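Long-range contacts in glycoside hydrolase family 31 (Trueperella pyogenes, PDB 5I0F), which probably hydrolyses the alpha-glucosidic linkages of cycloalternan, a cyclic glucan, by a retaining mechanism that passes through a covalent glycosyl-enzyme intermediate: residues A[23-31]-A[125-133]; A[40-51]-A[103-114]. All coordinates share one frame; numbering follows the deposited sequence.

Contact 1: residues A[23-31]-A[125-133]. With CA (calcium ion), chain F.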
loop_
_atom_site.group_PDB
_atom_site.type_symbol
_atom_site.label_atom_id
_atom_site.label_comp_id
_atom_site.label_asym_id
_atom_site.label_seq_id
_atom_site.Cartn_x
_atom_site.Cartn_y
_atom_site.Cartn_z
ATOM N N ALA A 23 -14.560 19.288 -6.364
ATOM C CA ALA A 23 -15.692 18.586 -5.750
ATOM C C ALA A 23 -16.300 19.402 -4.622
ATOM O O ALA A 23 -17.482 19.269 -4.380
ATOM C CB ALA A 23 -15.275 17.212 -5.232
ATOM N N ILE A 24 -15.467 20.191 -3.932
ATOM C CA ILE A 24 -15.894 21.230 -2.968
ATOM C C ILE A 24 -15.693 22.580 -3.686
ATOM O O ILE A 24 -14.555 23.072 -3.777
ATOM C CB ILE A 24 -15.053 21.183 -1.661
ATOM C CG1 ILE A 24 -15.181 19.816 -0.957
ATOM C CG2 ILE A 24 -15.415 22.333 -0.714
ATOM C CD1 ILE A 24 -16.591 19.443 -0.526
ATOM N N PRO A 25 -16.785 23.173 -4.230
ATOM C CA PRO A 25 -16.643 24.404 -5.008
ATOM C C PRO A 25 -16.062 25.582 -4.208
ATOM O O PRO A 25 -16.412 25.770 -3.034
ATOM C CB PRO A 25 -18.082 24.703 -5.454
ATOM C CG PRO A 25 -18.756 23.373 -5.442
ATOM C CD PRO A 25 -18.171 22.672 -4.262
ATOM N N ILE A 26 -15.165 26.344 -4.849
ATOM C CA ILE A 26 -14.506 27.491 -4.231
ATOM C C ILE A 26 -14.937 28.751 -4.987
ATOM O O ILE A 26 -14.770 28.840 -6.201
ATOM C CB ILE A 26 -12.961 27.316 -4.197
ATOM C CG1 ILE A 26 -12.619 26.118 -3.296
ATOM C CG2 ILE A 26 -12.277 28.575 -3.677
ATOM C CD1 ILE A 26 -11.137 25.844 -3.135
ATOM N N ALA A 27 -15.499 29.711 -4.248
ATOM C CA ALA A 27 -15.915 31.002 -4.815
ATOM C C ALA A 27 -14.750 31.698 -5.507
ATOM O O ALA A 27 -13.612 31.653 -5.024
ATOM C CB ALA A 27 -16.476 31.907 -3.725
ATOM N N GLY A 28 -15.031 32.318 -6.651
ATOM C CA GLY A 28 -14.014 33.041 -7.423
ATOM C C GLY A 28 -13.114 32.192 -8.314
ATOM O O GLY A 28 -12.334 32.747 -9.085
ATOM N N GLN A 29 -13.199 30.865 -8.208
ATOM C CA GLN A 29 -12.434 29.944 -9.054
ATOM C C GLN A 29 -13.404 29.350 -10.076
ATOM O O GLN A 29 -14.610 29.527 -9.950
ATOM C CB GLN A 29 -11.861 28.797 -8.233
ATOM C CG GLN A 29 -10.741 29.150 -7.278
ATOM C CD GLN A 29 -10.021 27.908 -6.751
ATOM O OE1 GLN A 29 -10.284 26.766 -7.177
ATOM N NE2 GLN A 29 -9.108 28.121 -5.819
ATOM N N SER A 30 -12.873 28.638 -11.071
ATOM C CA SER A 30 -13.720 27.955 -12.045
ATOM C C SER A 30 -14.376 26.738 -11.384
ATOM O O SER A 30 -13.809 26.142 -10.454
ATOM C CB SER A 30 -12.924 27.514 -13.263
ATOM O OG SER A 30 -12.042 26.463 -12.910
ATOM N N LEU A 31 -15.581 26.412 -11.845
ATOM C CA LEU A 31 -16.294 25.213 -11.432
ATOM C C LEU A 31 -16.736 24.486 -12.694
ATOM O O LEU A 31 -17.499 25.046 -13.482
ATOM C CB LEU A 31 -17.524 25.573 -10.591
ATOM C CG LEU A 31 -18.335 24.385 -10.065
ATOM C CD1 LEU A 31 -17.460 23.476 -9.203
ATOM C CD2 LEU A 31 -19.588 24.811 -9.308
ATOM N N PRO A 125 -27.590 20.994 -4.090
ATOM C CA PRO A 125 -27.126 22.241 -3.504
ATOM C C PRO A 125 -25.760 22.683 -4.040
ATOM O O PRO A 125 -24.888 21.851 -4.279
ATOM C CB PRO A 125 -27.016 21.897 -2.023
ATOM C CG PRO A 125 -26.616 20.463 -2.023
ATOM C CD PRO A 125 -27.325 19.851 -3.195
ATOM N N LEU A 126 -25.589 23.991 -4.191
ATOM C CA LEU A 126 -24.302 24.597 -4.470
ATOM C C LEU A 126 -24.008 25.605 -3.352
ATOM O O LEU A 126 -24.718 26.618 -3.215
ATOM C CB LEU A 126 -24.328 25.286 -5.831
ATOM C CG LEU A 126 -23.044 25.977 -6.307
ATOM C CD1 LEU A 126 -21.874 25.010 -6.301
ATOM C CD2 LEU A 126 -23.244 26.580 -7.686
ATOM N N THR A 127 -23.002 25.307 -2.529
ATOM C CA THR A 127 -22.616 26.176 -1.412
ATOM C C THR A 127 -21.122 26.450 -1.508
ATOM O O THR A 127 -20.317 25.713 -0.944
ATOM C CB THR A 127 -22.947 25.561 -0.054
ATOM O OG1 THR A 127 -22.318 24.287 0.051
ATOM C CG2 THR A 127 -24.438 25.381 0.107
ATOM N N PRO A 128 -20.746 27.505 -2.243
ATOM C CA PRO A 128 -19.343 27.816 -2.437
ATOM C C PRO A 128 -18.605 28.099 -1.128
ATOM O O PRO A 128 -19.189 28.628 -0.169
ATOM C CB PRO A 128 -19.365 29.064 -3.318
ATOM C CG PRO A 128 -20.682 29.039 -3.990
ATOM C CD PRO A 128 -21.622 28.415 -3.000
ATOM N N SER A 129 -17.334 27.716 -1.118
ATOM C CA SER A 129 -16.451 27.888 -0.000
ATOM C C SER A 129 -15.440 29.002 -0.269
ATOM O O SER A 129 -15.199 29.377 -1.419
ATOM C CB SER A 129 -15.690 26.579 0.276
ATOM O OG SER A 129 -16.559 25.570 0.771
ATOM N N HIS A 130 -14.874 29.533 0.810
ATOM C CA HIS A 130 -13.774 30.494 0.743
ATOM C C HIS A 130 -12.818 30.241 1.899
ATOM O O HIS A 130 -13.198 29.640 2.908
ATOM C CB HIS A 130 -14.286 31.944 0.742
ATOM C CG HIS A 130 -14.899 32.387 2.037
ATOM N ND1 HIS A 130 -16.202 32.102 2.379
ATOM C CD2 HIS A 130 -14.394 33.112 3.061
ATOM C CE1 HIS A 130 -16.475 32.625 3.559
ATOM N NE2 HIS A 130 -15.395 33.246 3.993
ATOM N N TRP A 131 -11.587 30.690 1.733
ATOM C CA TRP A 131 -10.563 30.538 2.770
ATOM C C TRP A 131 -10.661 31.688 3.764
ATOM O O TRP A 131 -10.683 32.849 3.376
ATOM C CB TRP A 131 -9.155 30.463 2.164
ATOM C CG TRP A 131 -8.889 29.213 1.399
ATOM C CD1 TRP A 131 -8.878 29.071 0.035
ATOM C CD2 TRP A 131 -8.592 27.915 1.933
ATOM N NE1 TRP A 131 -8.597 27.785 -0.307
ATOM C CE2 TRP A 131 -8.417 27.045 0.831
ATOM C CE3 TRP A 131 -8.446 27.401 3.231
ATOM C CZ2 TRP A 131 -8.098 25.682 0.988
ATOM C CZ3 TRP A 131 -8.130 26.046 3.387
ATOM C CH2 TRP A 131 -7.963 25.204 2.267
ATOM N N SER A 132 -10.743 31.350 5.048
ATOM C CA SER A 132 -10.893 32.337 6.118
ATOM C C SER A 132 -9.750 32.226 7.112
ATOM O O SER A 132 -9.413 31.121 7.567
ATOM C CB SER A 132 -12.219 32.132 6.844
ATOM O OG SER A 132 -12.357 33.044 7.920
ATOM N N ALA A 133 -9.176 33.380 7.444
ATOM C CA ALA A 133 -8.170 33.512 8.494
ATOM C C ALA A 133 -8.797 33.767 9.869
ATOM O O ALA A 133 -8.062 33.971 10.840
ATOM C CB ALA A 133 -7.203 34.638 8.154
HETATM CA CA CA F . -6.064 33.411 12.138
HETATM O O HOH W 1 -17.995 24.357 -1.282
HETATM O O HOH W 2 -8.125 26.846 -3.204
HETATM O O HOH W 3 -7.220 31.248 11.259
HETATM O O HOH W 4 -4.648 32.451 10.648
HETATM O O HOH W 5 -4.129 32.969 13.496
HETATM O O HOH W 6 -7.215 34.879 13.715
HETATM O O HOH W 7 -5.395 35.475 11.188
#
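P25 and L126 meet at the tightly packed end of this contact, the ring carbon P25 CG lying 3.6 Å from L126 CD1, with the two side chains set obliquely to one another. The same methyl also takes L31, whose CD2 comes tip to tip with L126 CD1 at 3.8 Å. Both leucines hold CG anti to the backbone N (chi1 near 180° in each), which lets their branches reach inward beside the proline ring. L126 also rests on A105 and Y107 of strand 105-113.

Next along the chain the backbones take over. The amide of S129 donates to P25 O at 2.9 Å, and A27 N donates back to S129 O, also at 2.9 Å, so I26 and S129 form a single isolated bridge. The carbonyl of S129 also receives a longer CA-H contact from I26. P25 O has a second donor: water 1 bonds to it at 2.8 Å, donates to T127 O and accepts from S129 OG. The serine hydroxyl is turned to this water by a chi1 of -69°, with I24 CG2 at its flank.

Beyond the bridge the contact loosens. I26 CD1 only approaches W131 NE1, at 4.3 Å and obliquely to the ring. Water 2 lies in the indole plane, accepting from W131 NE1 and, weakly, from Q29 NE2 of the type II turn I26-Q29, whose G28 and Q29 are exposed. Past W131 the chain leaves the loop altogether, and A133 O binds a calcium ion otherwise coordinated by five waters.

The short linker T127-S129 between strands 118-126 and 130-132 is thus held to loop 23-31 by main-chain polar atoms beside an apolar patch, the two backbone bonds and water 1 satisfying P25 O, A27 N and both S129 N and S129 O.

Contact 2: residues A[40-51]-A[103-114]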
loop_
_atom_site.group_PDB
_atom_site.type_symbol
_atom_site.label_atom_id
_atom_site.label_comp_id
_atom_site.label_asym_id
_atom_site.label_seq_id
_atom_site.Cartn_x
_atom_site.Cartn_y
_atom_site.Cartn_z
ATOM N N PRO A 40 -28.676 7.605 -25.002
ATOM C CA PRO A 40 -28.223 8.714 -25.834
ATOM C C PRO A 40 -29.269 9.841 -25.889
ATOM O O PRO A 40 -30.523 9.566 -25.932
ATOM C CB PRO A 40 -28.039 8.064 -27.202
ATOM C CG PRO A 40 -29.067 6.975 -27.230
ATOM C CD PRO A 40 -29.210 6.489 -25.813
ATOM N N CYS A 41 -28.726 11.073 -25.892
ATOM C CA CYS A 41 -29.471 12.329 -25.814
ATOM C C CYS A 41 -28.973 13.334 -26.856
ATOM O O CYS A 41 -27.848 13.244 -27.327
ATOM C CB CYS A 41 -29.342 12.934 -24.403
ATOM S SG CYS A 41 -30.254 12.000 -23.145
ATOM N N SER A 42 -29.837 14.266 -27.234
ATOM C CA SER A 42 -29.495 15.306 -28.196
ATOM C C SER A 42 -29.076 16.603 -27.512
ATOM O O SER A 42 -28.405 17.416 -28.125
ATOM C CB SER A 42 -30.676 15.571 -29.129
ATOM O OG SER A 42 -31.783 16.047 -28.396
ATOM N N ARG A 43 -29.467 16.785 -26.249
ATOM C CA ARG A 43 -29.252 18.034 -25.534
ATOM C C ARG A 43 -29.251 17.767 -24.028
ATOM O O ARG A 43 -29.970 16.907 -23.545
ATOM C CB ARG A 43 -30.376 19.013 -25.893
ATOM C CG ARG A 43 -30.242 20.422 -25.348
ATOM C CD ARG A 43 -31.404 21.306 -25.808
ATOM N NE ARG A 43 -32.668 20.947 -25.138
ATOM C CZ ARG A 43 -33.900 20.988 -25.679
ATOM N NH1 ARG A 43 -34.108 21.349 -26.951
ATOM N NH2 ARG A 43 -34.954 20.630 -24.939
ATOM N N MET A 44 -28.437 18.522 -23.309
ATOM C CA MET A 44 -28.441 18.561 -21.868
ATOM C C MET A 44 -28.185 19.991 -21.410
ATOM O O MET A 44 -27.252 20.647 -21.906
ATOM C CB MET A 44 -27.323 17.678 -21.334
ATOM C CG MET A 44 -27.751 16.277 -20.985
ATOM S SD MET A 44 -28.389 16.272 -19.300
ATOM C CE MET A 44 -26.821 16.257 -18.431
ATOM N N ARG A 45 -28.984 20.459 -20.455
ATOM C CA ARG A 45 -28.805 21.785 -19.888
ATOM C C ARG A 45 -28.743 21.727 -18.381
ATOM O O ARG A 45 -29.380 20.888 -17.753
ATOM C CB ARG A 45 -29.922 22.727 -20.360
ATOM C CG ARG A 45 -29.872 22.927 -21.868
ATOM C CD ARG A 45 -30.887 23.900 -22.434
ATOM N NE ARG A 45 -32.247 23.596 -22.007
ATOM C CZ ARG A 45 -33.353 23.874 -22.697
ATOM N NH1 ARG A 45 -34.531 23.542 -22.167
ATOM N NH2 ARG A 45 -33.312 24.446 -23.908
ATOM N N CYS A 46 -27.929 22.603 -17.809
ATOM C CA CYS A 46 -27.827 22.766 -16.364
ATOM C C CYS A 46 -28.491 24.085 -15.986
ATOM O O CYS A 46 -28.075 25.156 -16.454
ATOM C CB CYS A 46 -26.360 22.786 -15.934
ATOM S SG CYS A 46 -26.150 22.902 -14.148
ATOM N N PHE A 47 -29.512 24.009 -15.141
ATOM C CA PHE A 47 -30.196 25.195 -14.622
ATOM C C PHE A 47 -29.661 25.508 -13.228
ATOM O O PHE A 47 -29.770 24.656 -12.335
ATOM C CB PHE A 47 -31.696 24.932 -14.514
ATOM C CG PHE A 47 -32.389 24.807 -15.838
ATOM C CD1 PHE A 47 -32.352 23.614 -16.540
ATOM C CD2 PHE A 47 -33.091 25.884 -16.380
ATOM C CE1 PHE A 47 -32.999 23.491 -17.763
ATOM C CE2 PHE A 47 -33.740 25.768 -17.607
ATOM C CZ PHE A 47 -33.695 24.564 -18.294
ATOM N N VAL A 48 -29.078 26.695 -13.049
ATOM C CA VAL A 48 -28.521 27.108 -11.756
ATOM C C VAL A 48 -29.375 28.255 -11.217
ATOM O O VAL A 48 -29.471 29.309 -11.844
ATOM C CB VAL A 48 -27.043 27.552 -11.871
ATOM C CG1 VAL A 48 -26.456 27.827 -10.491
ATOM C CG2 VAL A 48 -26.194 26.507 -12.587
ATOM N N LEU A 49 -29.991 28.041 -10.056
ATOM C CA LEU A 49 -30.881 29.023 -9.434
ATOM C C LEU A 49 -30.154 29.768 -8.289
ATOM O O LEU A 49 -30.025 29.255 -7.174
ATOM C CB LEU A 49 -32.162 28.339 -8.933
ATOM C CG LEU A 49 -32.833 27.282 -9.841
ATOM C CD1 LEU A 49 -34.023 26.610 -9.150
ATOM C CD2 LEU A 49 -33.265 27.867 -11.188
ATOM N N TRP A 50 -29.663 30.966 -8.597
ATOM C CA TRP A 50 -29.047 31.872 -7.606
ATOM C C TRP A 50 -30.161 32.633 -6.847
ATOM O O TRP A 50 -31.302 32.685 -7.315
ATOM C CB TRP A 50 -28.105 32.880 -8.296
ATOM C CG TRP A 50 -27.174 32.308 -9.351
ATOM C CD1 TRP A 50 -27.366 32.286 -10.713
ATOM C CD2 TRP A 50 -25.900 31.719 -9.121
ATOM N NE1 TRP A 50 -26.286 31.701 -11.341
ATOM C CE2 TRP A 50 -25.370 31.350 -10.386
ATOM C CE3 TRP A 50 -25.151 31.465 -7.971
ATOM C CZ2 TRP A 50 -24.136 30.743 -10.523
ATOM C CZ3 TRP A 50 -23.933 30.865 -8.104
ATOM C CH2 TRP A 50 -23.433 30.499 -9.375
ATOM N N PRO A 51 -29.839 33.245 -5.686
ATOM C CA PRO A 51 -30.895 33.900 -4.896
ATOM C C PRO A 51 -31.777 34.858 -5.708
ATOM O O PRO A 51 -33.000 34.777 -5.624
ATOM C CB PRO A 51 -30.107 34.664 -3.817
ATOM C CG PRO A 51 -28.829 33.904 -3.686
ATOM C CD PRO A 51 -28.508 33.484 -5.094
ATOM N N GLN A 103 -22.297 32.997 -3.721
ATOM C CA GLN A 103 -23.713 32.989 -3.344
ATOM C C GLN A 103 -24.170 31.538 -3.376
ATOM O O GLN A 103 -23.777 30.786 -4.278
ATOM C CB GLN A 103 -24.554 33.819 -4.323
ATOM C CG GLN A 103 -24.089 35.251 -4.546
ATOM C CD GLN A 103 -24.895 35.985 -5.614
ATOM O OE1 GLN A 103 -25.887 35.467 -6.131
ATOM N NE2 GLN A 103 -24.472 37.209 -5.948
ATOM N N ASP A 104 -24.973 31.133 -2.398
ATOM C CA ASP A 104 -25.527 29.787 -2.404
ATOM C C ASP A 104 -26.603 29.653 -3.484
ATOM O O ASP A 104 -27.268 30.625 -3.844
ATOM C CB ASP A 104 -26.097 29.410 -1.043
ATOM C CG ASP A 104 -25.032 29.297 0.024
ATOM O OD1 ASP A 104 -23.827 29.283 -0.320
ATOM O OD2 ASP A 104 -25.410 29.237 1.211
ATOM N N ALA A 105 -26.736 28.439 -4.001
ATOM C CA ALA A 105 -27.630 28.165 -5.122
ATOM C C ALA A 105 -28.098 26.729 -5.079
ATOM O O ALA A 105 -27.674 25.935 -4.233
ATOM C CB ALA A 105 -26.907 28.446 -6.439
ATOM N N THR A 106 -28.971 26.402 -6.015
ATOM C CA THR A 106 -29.350 25.032 -6.262
ATOM C C THR A 106 -29.219 24.804 -7.774
ATOM O O THR A 106 -29.288 25.763 -8.547
ATOM C CB THR A 106 -30.770 24.765 -5.709
ATOM O OG1 THR A 106 -31.030 23.366 -5.749
ATOM C CG2 THR A 106 -31.821 25.463 -6.503
ATOM N N TYR A 107 -28.998 23.567 -8.200
ATOM C CA TYR A 107 -28.945 23.279 -9.639
ATOM C C TYR A 107 -29.580 21.946 -9.967
ATOM O O TYR A 107 -29.710 21.076 -9.110
ATOM C CB TYR A 107 -27.502 23.367 -10.209
ATOM C CG TYR A 107 -26.525 22.381 -9.603
ATOM C CD1 TYR A 107 -25.862 22.664 -8.416
ATOM C CD2 TYR A 107 -26.275 21.150 -10.214
ATOM C CE1 TYR A 107 -24.987 21.743 -7.843
ATOM C CE2 TYR A 107 -25.398 20.225 -9.652
ATOM C CZ TYR A 107 -24.746 20.525 -8.469
ATOM O OH TYR A 107 -23.891 19.600 -7.895
ATOM N N TYR A 108 -30.014 21.821 -11.220
ATOM C CA TYR A 108 -30.549 20.576 -11.737
ATOM C C TYR A 108 -30.274 20.476 -13.226
ATOM O O TYR A 108 -29.898 21.465 -13.865
ATOM C CB TYR A 108 -32.039 20.448 -11.415
ATOM C CG TYR A 108 -32.974 21.387 -12.176
ATOM C CD1 TYR A 108 -33.511 21.017 -13.401
ATOM C CD2 TYR A 108 -33.339 22.631 -11.643
ATOM C CE1 TYR A 108 -34.369 21.866 -14.095
ATOM C CE2 TYR A 108 -34.195 23.484 -12.330
ATOM C CZ TYR A 108 -34.704 23.087 -13.550
ATOM O OH TYR A 108 -35.535 23.907 -14.244
ATOM N N PHE A 109 -30.455 19.282 -13.764
ATOM C CA PHE A 109 -30.175 19.000 -15.164
ATOM C C PHE A 109 -31.441 18.606 -15.896
ATOM O O PHE A 109 -32.328 18.004 -15.305
ATOM C CB PHE A 109 -29.160 17.878 -15.276
ATOM C CG PHE A 109 -27.870 18.173 -14.570
ATOM C CD1 PHE A 109 -26.864 18.900 -15.209
ATOM C CD2 PHE A 109 -27.666 17.752 -13.269
ATOM C CE1 PHE A 109 -25.670 19.170 -14.554
ATOM C CE2 PHE A 109 -26.493 18.039 -12.604
ATOM C CZ PHE A 109 -25.490 18.745 -13.248
ATOM N N GLU A 110 -31.485 18.928 -17.180
ATOM C CA GLU A 110 -32.576 18.558 -18.043
ATOM C C GLU A 110 -32.015 18.056 -19.370
ATOM O O GLU A 110 -31.244 18.762 -20.030
ATOM C CB GLU A 110 -33.468 19.772 -18.245
ATOM C CG GLU A 110 -34.862 19.462 -18.715
ATOM C CD GLU A 110 -35.613 20.725 -19.066
ATOM O OE1 GLU A 110 -36.350 21.232 -18.203
ATOM O OE2 GLU A 110 -35.424 21.231 -20.189
ATOM N N ALA A 111 -32.403 16.842 -19.767
ATOM C CA ALA A 111 -31.936 16.236 -21.013
ATOM C C ALA A 111 -33.094 15.989 -21.961
ATOM O O ALA A 111 -34.216 15.757 -21.515
ATOM C CB ALA A 111 -31.238 14.914 -20.719
ATOM N N LEU A 112 -32.805 16.019 -23.262
ATOM C CA LEU A 112 -33.745 15.575 -24.292
ATOM C C LEU A 112 -33.171 14.316 -24.949
ATOM O O LEU A 112 -32.075 14.347 -25.542
ATOM C CB LEU A 112 -33.983 16.670 -25.328
ATOM C CG LEU A 112 -35.093 16.419 -26.349
ATOM C CD1 LEU A 112 -36.463 16.375 -25.683
ATOM C CD2 LEU A 112 -35.064 17.488 -27.430
ATOM N N THR A 113 -33.904 13.206 -24.829
ATOM C CA THR A 113 -33.452 11.930 -25.358
ATOM C C THR A 113 -33.634 11.956 -26.848
ATOM O O THR A 113 -34.420 12.756 -27.366
ATOM C CB THR A 113 -34.223 10.740 -24.762
ATOM O OG1 THR A 113 -35.568 10.731 -25.247
ATOM C CG2 THR A 113 -34.212 10.805 -23.207
ATOM N N LEU A 114 -32.961 11.047 -27.541
ATOM C CA LEU A 114 -33.112 10.949 -28.990
ATOM C C LEU A 114 -34.527 10.655 -29.474
ATOM O O LEU A 114 -34.880 11.049 -30.585
ATOM C CB LEU A 114 -32.155 9.905 -29.560
ATOM C CG LEU A 114 -30.667 10.249 -29.430
ATOM C CD1 LEU A 114 -29.857 9.190 -30.163
ATOM C CD2 LEU A 114 -30.351 11.634 -29.973
HETATM O O HOH W 8 -33.682 14.532 -29.440
HETATM O O HOH W 9 -32.409 20.405 -22.052
#
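The F47 and Y108 rings are nearly parallel, 7° between planes, but so displaced that little of one ring lies over the other; their centroids are 4.9 Å apart. What sits over the tyrosine face is F47 CB, 3.8 Å from the ring centroid in a CH-pi contact, while Y108 OH rests above the rim of the phenylalanine ring. Y108 is brought there by a chi1 of 70°, which places CG between its backbone N and carbonyl carbon and folds the ring across toward its neighbour. The edge of the F47 ring, at CE1, meets E110 CB at 3.8 Å.

The R45 and E110 side chains extend alongside each other in the same direction. R45 NH1 gives E110 OE2 a salt bridge of 3.2 Å, met nearly along the carboxylate C-O axis but tilted out of the guanidinium plane, and the two planes are turned 53° apart. L112 CD2 lies over one face of the R43 guanidinium and R45 NH2 over the opposite face, both toward the rim; water 9, at its edge, links R43 NE to E110 O.

These pairs line one face of two antiparallel strands, 43-49 and 105-113, in the sheet of the N-terminal beta domain; a beta bulge between C41 and R43 shifts the register by one.

On the buried face, M44 SD packs on A111 CB at 3.5 Å, and C46 SG stands obliquely to the F109 ring, 4.5 Å from its centroid. F109 continues onto I33 and A35 of strand 31-37, whereas Y107 OH bonds to H4. Near the far end W50 sets its ring edge against Q103 O, with A105 CB 3.8 Å from W50 CE3.

How the contacts relate
From the N terminus, the chain first passes through 23-31, between strands 20-21 and 31-37, and then enters 40-51. Contact 2 closes the first loop when 103-114 returns beside 40-51. The chain turns back as strand 118-126, and contact 1 closes the wider loop at 125-133, so contact 2 is nested inside it. The two centres lie about 20 Å apart, yet they adjoin: L126 O and A105 N, 2.8 Å apart, probably form a hydrogen bond between neighbouring strands 118-126 and 105-113. Contact 2 joins strands within the N-terminal sheet, whereas contact 1 ties that sheet's connecting loop to the exit toward strand 130-132 of the next sheet.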